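PDB 2GF6: conserved hypothetical protein from Sulfolobus solfataricus, which probably acts as a thioesterase that hydrolyses fatty acyl-CoA, and is seen with coenzyme A bound. Local coordinates for residues A[35-40]-A[91-96]; A[39-42]-A[48-51]. All blocks are in the same frame, centred on the assembly; numbering follows the deposited sequence.

Contact 1 (A[35-40]-A[91-96])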
loop_
_atom_site.group_PDB
_atom_site.type_symbol
_atom_site.label_atom_id
_atom_site.label_comp_id
_atom_site.label_asym_id
_atom_site.label_seq_id
_atom_site.Cartn_x
_atom_site.Cartn_y
_atom_site.Cartn_z
ATOM N N ASN A 35 4.916 5.015 -12.515
ATOM C CA ASN A 35 4.158 5.817 -13.449
ATOM C C ASN A 35 5.073 6.443 -14.490
ATOM O O ASN A 35 4.756 6.475 -15.682
ATOM C CB ASN A 35 3.387 6.911 -12.718
ATOM C CG ASN A 35 2.234 6.376 -11.893
ATOM O OD1 ASN A 35 1.708 5.285 -12.158
ATOM N ND2 ASN A 35 1.831 7.144 -10.891
ATOM N N THR A 36 6.214 6.960 -14.054
ATOM C CA THR A 36 7.122 7.613 -15.021
ATOM C C THR A 36 7.623 6.592 -16.056
ATOM O O THR A 36 7.601 6.854 -17.288
ATOM C CB THR A 36 8.287 8.318 -14.304
ATOM O OG1 THR A 36 7.755 9.245 -13.361
ATOM C CG2 THR A 36 9.172 9.072 -15.263
ATOM N N ILE A 37 8.061 5.431 -15.573
ATOM C CA ILE A 37 8.603 4.371 -16.446
ATOM C C ILE A 37 7.511 3.769 -17.333
ATOM O O ILE A 37 7.712 3.573 -18.535
ATOM C CB ILE A 37 9.296 3.275 -15.657
ATOM C CG1 ILE A 37 10.564 3.841 -15.021
ATOM C CG2 ILE A 37 9.647 2.111 -16.587
ATOM C CD1 ILE A 37 11.120 3.024 -13.886
ATOM N N GLU A 38 6.351 3.515 -16.747
ATOM C CA GLU A 38 5.246 2.998 -17.501
ATOM C C GLU A 38 4.921 3.942 -18.644
ATOM O O GLU A 38 4.711 3.478 -19.752
ATOM C CB GLU A 38 4.018 2.785 -16.623
ATOM C CG GLU A 38 2.837 2.233 -17.398
ATOM C CD GLU A 38 1.684 1.737 -16.537
ATOM O OE1 GLU A 38 1.686 1.867 -15.280
ATOM O OE2 GLU A 38 0.759 1.182 -17.139
ATOM N N LYS A 39 4.887 5.259 -18.386
ATOM C CA LYS A 39 4.506 6.211 -19.445
ATOM C C LYS A 39 5.554 6.235 -20.550
ATOM O O LYS A 39 5.231 6.208 -21.740
ATOM C CB LYS A 39 4.299 7.626 -18.868
ATOM C CG LYS A 39 3.744 8.627 -19.882
ATOM C CD LYS A 39 3.745 10.094 -19.370
ATOM C CE LYS A 39 5.156 10.683 -19.277
ATOM N NZ LYS A 39 5.629 11.362 -20.548
ATOM N N PHE A 40 6.820 6.278 -20.146
ATOM C CA PHE A 40 7.920 6.225 -21.093
ATOM C C PHE A 40 7.824 5.020 -22.034
ATOM O O PHE A 40 7.950 5.160 -23.249
ATOM C CB PHE A 40 9.264 6.215 -20.359
ATOM C CG PHE A 40 10.409 5.855 -21.237
ATOM C CD1 PHE A 40 10.945 6.778 -22.099
ATOM C CD2 PHE A 40 10.931 4.569 -21.226
ATOM C CE1 PHE A 40 11.994 6.443 -22.912
ATOM C CE2 PHE A 40 11.982 4.224 -22.038
ATOM C CZ PHE A 40 12.520 5.161 -22.882
ATOM N N ILE A 91 17.973 -2.738 -18.138
ATOM C CA ILE A 91 17.914 -1.277 -18.241
ATOM C C ILE A 91 18.003 -0.689 -16.860
ATOM O O ILE A 91 17.427 -1.242 -15.948
ATOM C CB ILE A 91 16.566 -0.826 -18.807
ATOM C CG1 ILE A 91 16.368 -1.407 -20.205
ATOM C CG2 ILE A 91 16.490 0.721 -18.885
ATOM C CD1 ILE A 91 14.941 -1.300 -20.703
ATOM N N LYS A 92 18.710 0.430 -16.723
ATOM C CA LYS A 92 18.788 1.178 -15.500
ATOM C C LYS A 92 18.000 2.456 -15.717
ATOM O O LYS A 92 18.384 3.286 -16.523
ATOM C CB LYS A 92 20.227 1.536 -15.183
ATOM C CG LYS A 92 20.430 2.390 -13.968
ATOM C CD LYS A 92 21.922 2.597 -13.772
ATOM C CE LYS A 92 22.225 3.343 -12.496
ATOM N NZ LYS A 92 23.603 3.865 -12.593
ATOM N N PHE A 93 16.883 2.580 -15.007
ATOM C CA PHE A 93 16.017 3.717 -15.113
ATOM C C PHE A 93 16.421 4.658 -14.014
ATOM O O PHE A 93 16.020 4.455 -12.886
ATOM C CB PHE A 93 14.559 3.282 -14.925
ATOM C CG PHE A 93 13.976 2.578 -16.118
ATOM C CD1 PHE A 93 13.692 3.284 -17.275
ATOM C CD2 PHE A 93 13.696 1.211 -16.088
ATOM C CE1 PHE A 93 13.137 2.650 -18.379
ATOM C CE2 PHE A 93 13.143 0.580 -17.196
ATOM C CZ PHE A 93 12.869 1.297 -18.341
ATOM N N GLU A 94 17.266 5.635 -14.339
ATOM C CA GLU A 94 17.675 6.706 -13.407
ATOM C C GLU A 94 16.578 7.765 -13.348
ATOM O O GLU A 94 15.969 8.057 -14.368
ATOM C CB GLU A 94 18.957 7.369 -13.883
ATOM C CG GLU A 94 20.125 6.428 -14.198
ATOM C CD GLU A 94 21.434 7.180 -14.552
ATOM O OE1 GLU A 94 21.398 8.258 -15.195
ATOM O OE2 GLU A 94 22.518 6.670 -14.207
ATOM N N PHE A 95 16.333 8.353 -12.176
ATOM C CA PHE A 95 15.275 9.348 -12.049
ATOM C C PHE A 95 15.619 10.439 -11.049
ATOM O O PHE A 95 16.392 10.201 -10.123
ATOM C CB PHE A 95 13.944 8.693 -11.665
ATOM C CG PHE A 95 13.939 8.069 -10.294
ATOM C CD1 PHE A 95 13.739 8.854 -9.151
ATOM C CD2 PHE A 95 14.104 6.683 -10.130
ATOM C CE1 PHE A 95 13.728 8.284 -7.877
ATOM C CE2 PHE A 95 14.093 6.111 -8.842
ATOM C CZ PHE A 95 13.903 6.925 -7.719
ATOM N N LYS A 96 15.048 11.624 -11.264
ATOM C CA LYS A 96 15.114 12.738 -10.327
ATOM C C LYS A 96 13.704 13.192 -10.074
ATOM O O LYS A 96 12.892 13.218 -11.001
ATOM C CB LYS A 96 15.888 13.911 -10.911
ATOM C CG LYS A 96 17.290 13.569 -11.377
ATOM C CD LYS A 96 18.026 14.771 -11.941
ATOM C CE LYS A 96 19.511 14.444 -12.153
ATOM N NZ LYS A 96 20.300 15.670 -12.456
#
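F40 N donates to T36 O at 3.0 Å, the helical bond that fixes the backbone from which the F40 ring reaches F93. Across the contact everything is apolar. I37 carries most of it and lies against one face of the F93 ring. I37 CG2 sits 3.8 Å from the centroid of the F93 ring, 14° off its normal, a CH-pi contact. The other branch bends toward the root of the ring, where I37 CD1 meets F93 CB at 3.6 Å. I37 CG1 stands anti to the carbonyl carbon (chi1 -68°), which lays both branches along the same aromatic face. This is the core of a hotdog fold: helix 26-45 is the sausage, and the antiparallel sheet with strand 90-99 wraps it. I91 CG2 lies on the opposite face of F93, 3.6 Å above the plane. The ring is thus clamped between two isoleucines. F40 comes in obliquely, with F40 CD2 4.1 Å from F93 CE1. With an alanine in place of F93, the I37 methyl groups and I91 CG2 would probably lose the ring they pack on, opening a gap between helix and sheet. L81 of the adjacent strand 76-85 also touches I37 and F40.

Contact 2 (A[39-42]-A[48-51])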
loop_
_atom_site.group_PDB
_atom_site.type_symbol
_atom_site.label_atom_id
_atom_site.label_comp_id
_atom_site.label_asym_id
_atom_site.label_seq_id
_atom_site.Cartn_x
_atom_site.Cartn_y
_atom_site.Cartn_z
ATOM N N LYS A 39 4.887 5.259 -18.386
ATOM C CA LYS A 39 4.506 6.211 -19.445
ATOM C C LYS A 39 5.554 6.235 -20.550
ATOM O O LYS A 39 5.231 6.208 -21.740
ATOM C CB LYS A 39 4.299 7.626 -18.868
ATOM C CG LYS A 39 3.744 8.627 -19.882
ATOM C CD LYS A 39 3.745 10.094 -19.370
ATOM C CE LYS A 39 5.156 10.683 -19.277
ATOM N NZ LYS A 39 5.629 11.362 -20.548
ATOM N N PHE A 40 6.820 6.278 -20.146
ATOM C CA PHE A 40 7.920 6.225 -21.093
ATOM C C PHE A 40 7.824 5.020 -22.034
ATOM O O PHE A 40 7.950 5.160 -23.249
ATOM C CB PHE A 40 9.264 6.215 -20.359
ATOM C CG PHE A 40 10.409 5.855 -21.237
ATOM C CD1 PHE A 40 10.945 6.778 -22.099
ATOM C CD2 PHE A 40 10.931 4.569 -21.226
ATOM C CE1 PHE A 40 11.994 6.443 -22.912
ATOM C CE2 PHE A 40 11.982 4.224 -22.038
ATOM C CZ PHE A 40 12.520 5.161 -22.882
ATOM N N ILE A 41 7.630 3.838 -21.459
ATOM C CA ILE A 41 7.590 2.612 -22.261
ATOM C C ILE A 41 6.433 2.672 -23.255
ATOM O O ILE A 41 6.576 2.306 -24.434
ATOM C CB ILE A 41 7.506 1.355 -21.336
ATOM C CG1 ILE A 41 8.846 1.142 -20.627
ATOM C CG2 ILE A 41 7.140 0.091 -22.129
ATOM C CD1 ILE A 41 10.065 0.980 -21.564
ATOM N N LYS A 42 5.296 3.192 -22.793
ATOM C CA LYS A 42 4.115 3.283 -23.629
ATOM C C LYS A 42 4.409 4.166 -24.811
ATOM O O LYS A 42 4.184 3.774 -25.941
ATOM C CB LYS A 42 2.951 3.860 -22.847
ATOM C CG LYS A 42 1.649 3.929 -23.635
ATOM C CD LYS A 42 0.708 4.984 -23.049
ATOM C CE LYS A 42 -0.368 4.372 -22.178
ATOM N NZ LYS A 42 -1.599 4.149 -22.988
ATOM N N PRO A 48 2.746 -2.541 -23.139
ATOM C CA PRO A 48 2.484 -2.531 -21.696
ATOM C C PRO A 48 3.710 -2.806 -20.838
ATOM O O PRO A 48 4.646 -3.434 -21.290
ATOM C CB PRO A 48 1.421 -3.611 -21.511
ATOM C CG PRO A 48 1.467 -4.445 -22.716
ATOM C CD PRO A 48 2.133 -3.695 -23.814
ATOM N N TYR A 49 3.681 -2.319 -19.598
ATOM C CA TYR A 49 4.790 -2.472 -18.667
ATOM C C TYR A 49 4.184 -2.617 -17.277
ATOM O O TYR A 49 3.267 -1.873 -16.966
ATOM C CB TYR A 49 5.710 -1.232 -18.719
ATOM C CG TYR A 49 6.593 -1.029 -17.496
ATOM C CD1 TYR A 49 6.085 -0.416 -16.341
ATOM C CD2 TYR A 49 7.937 -1.420 -17.495
ATOM C CE1 TYR A 49 6.880 -0.208 -15.210
ATOM C CE2 TYR A 49 8.753 -1.221 -16.366
ATOM C CZ TYR A 49 8.213 -0.612 -15.224
ATOM O OH TYR A 49 8.966 -0.379 -14.076
ATOM N N PRO A 50 4.723 -3.526 -16.422
ATOM C CA PRO A 50 5.928 -4.368 -16.561
ATOM C C PRO A 50 5.653 -5.757 -17.141
ATOM O O PRO A 50 6.587 -6.523 -17.369
ATOM C CB PRO A 50 6.455 -4.454 -15.119
ATOM C CG PRO A 50 5.244 -4.199 -14.248
ATOM C CD PRO A 50 4.086 -3.761 -15.116
ATOM N N ILE A 51 4.373 -6.059 -17.412
ATOM C CA ILE A 51 4.001 -7.300 -18.042
ATOM C C ILE A 51 3.707 -6.986 -19.506
ATOM O O ILE A 51 2.681 -6.381 -19.839
ATOM C CB ILE A 51 2.776 -7.941 -17.344
ATOM C CG1 ILE A 51 3.156 -8.327 -15.899
ATOM C CG2 ILE A 51 2.265 -9.091 -18.138
ATOM C CD1 ILE A 51 2.016 -8.945 -15.092
#
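I41 and Y49 meet side chain to side chain, crossing at about a right angle. The tight part is small. I41 CG2 touches Y49 CB at 3.9 Å, at the root of the tyrosine. I41 CG1 reaches the ring obliquely, 4.1 Å from Y49 CD2. With CG opposite the backbone N (chi1 159°), the Y49 ring runs along the helix, where it also packs on T34. Its own loop also packs on the ring. P50 follows a cis peptide bond, and P50 CB lies 4.0 Å above the Y49 ring plane, over its centre. The other side of the contact is loose. P48 is exposed and offers I41 CG2 little beyond its carbonyl, with P48 O 4.4 Å away. K42, one residue on from I41, is exposed too, and its chain runs off from the loop. The contact joins the last turns of helix 26-45 to the loop before strand 51-53. The one polar group of the Y49 side chain, OH, hydrogen-bonds to Q111 OE1 in the sheet. Y49 is therefore held by apolar packing at its root and by a polar bond at its far end, which should limit its tilt.

Overall arrangement
Both contacts use helix 26-45 and share K39 and F40, and their centres lie about 9 Å apart. Along the chain, 48-51 follows the helix almost at once, while 91-96 comes some forty residues later in strand 90-99. The centre of contact 1 is about 3 Å from the centre of the chain, that of contact 2 about 9 Å. They touch directly: I37 CG2 packs on Y49 CZ at 3.4 Å. The helix is thus held by the sheet and by the loop that follows it. I37 and Y49 come within about 7 Å and 6 Å, side chain to side chain, of I60, a coenzyme A-binding residue. Both contacts therefore lie near that part of the binding site.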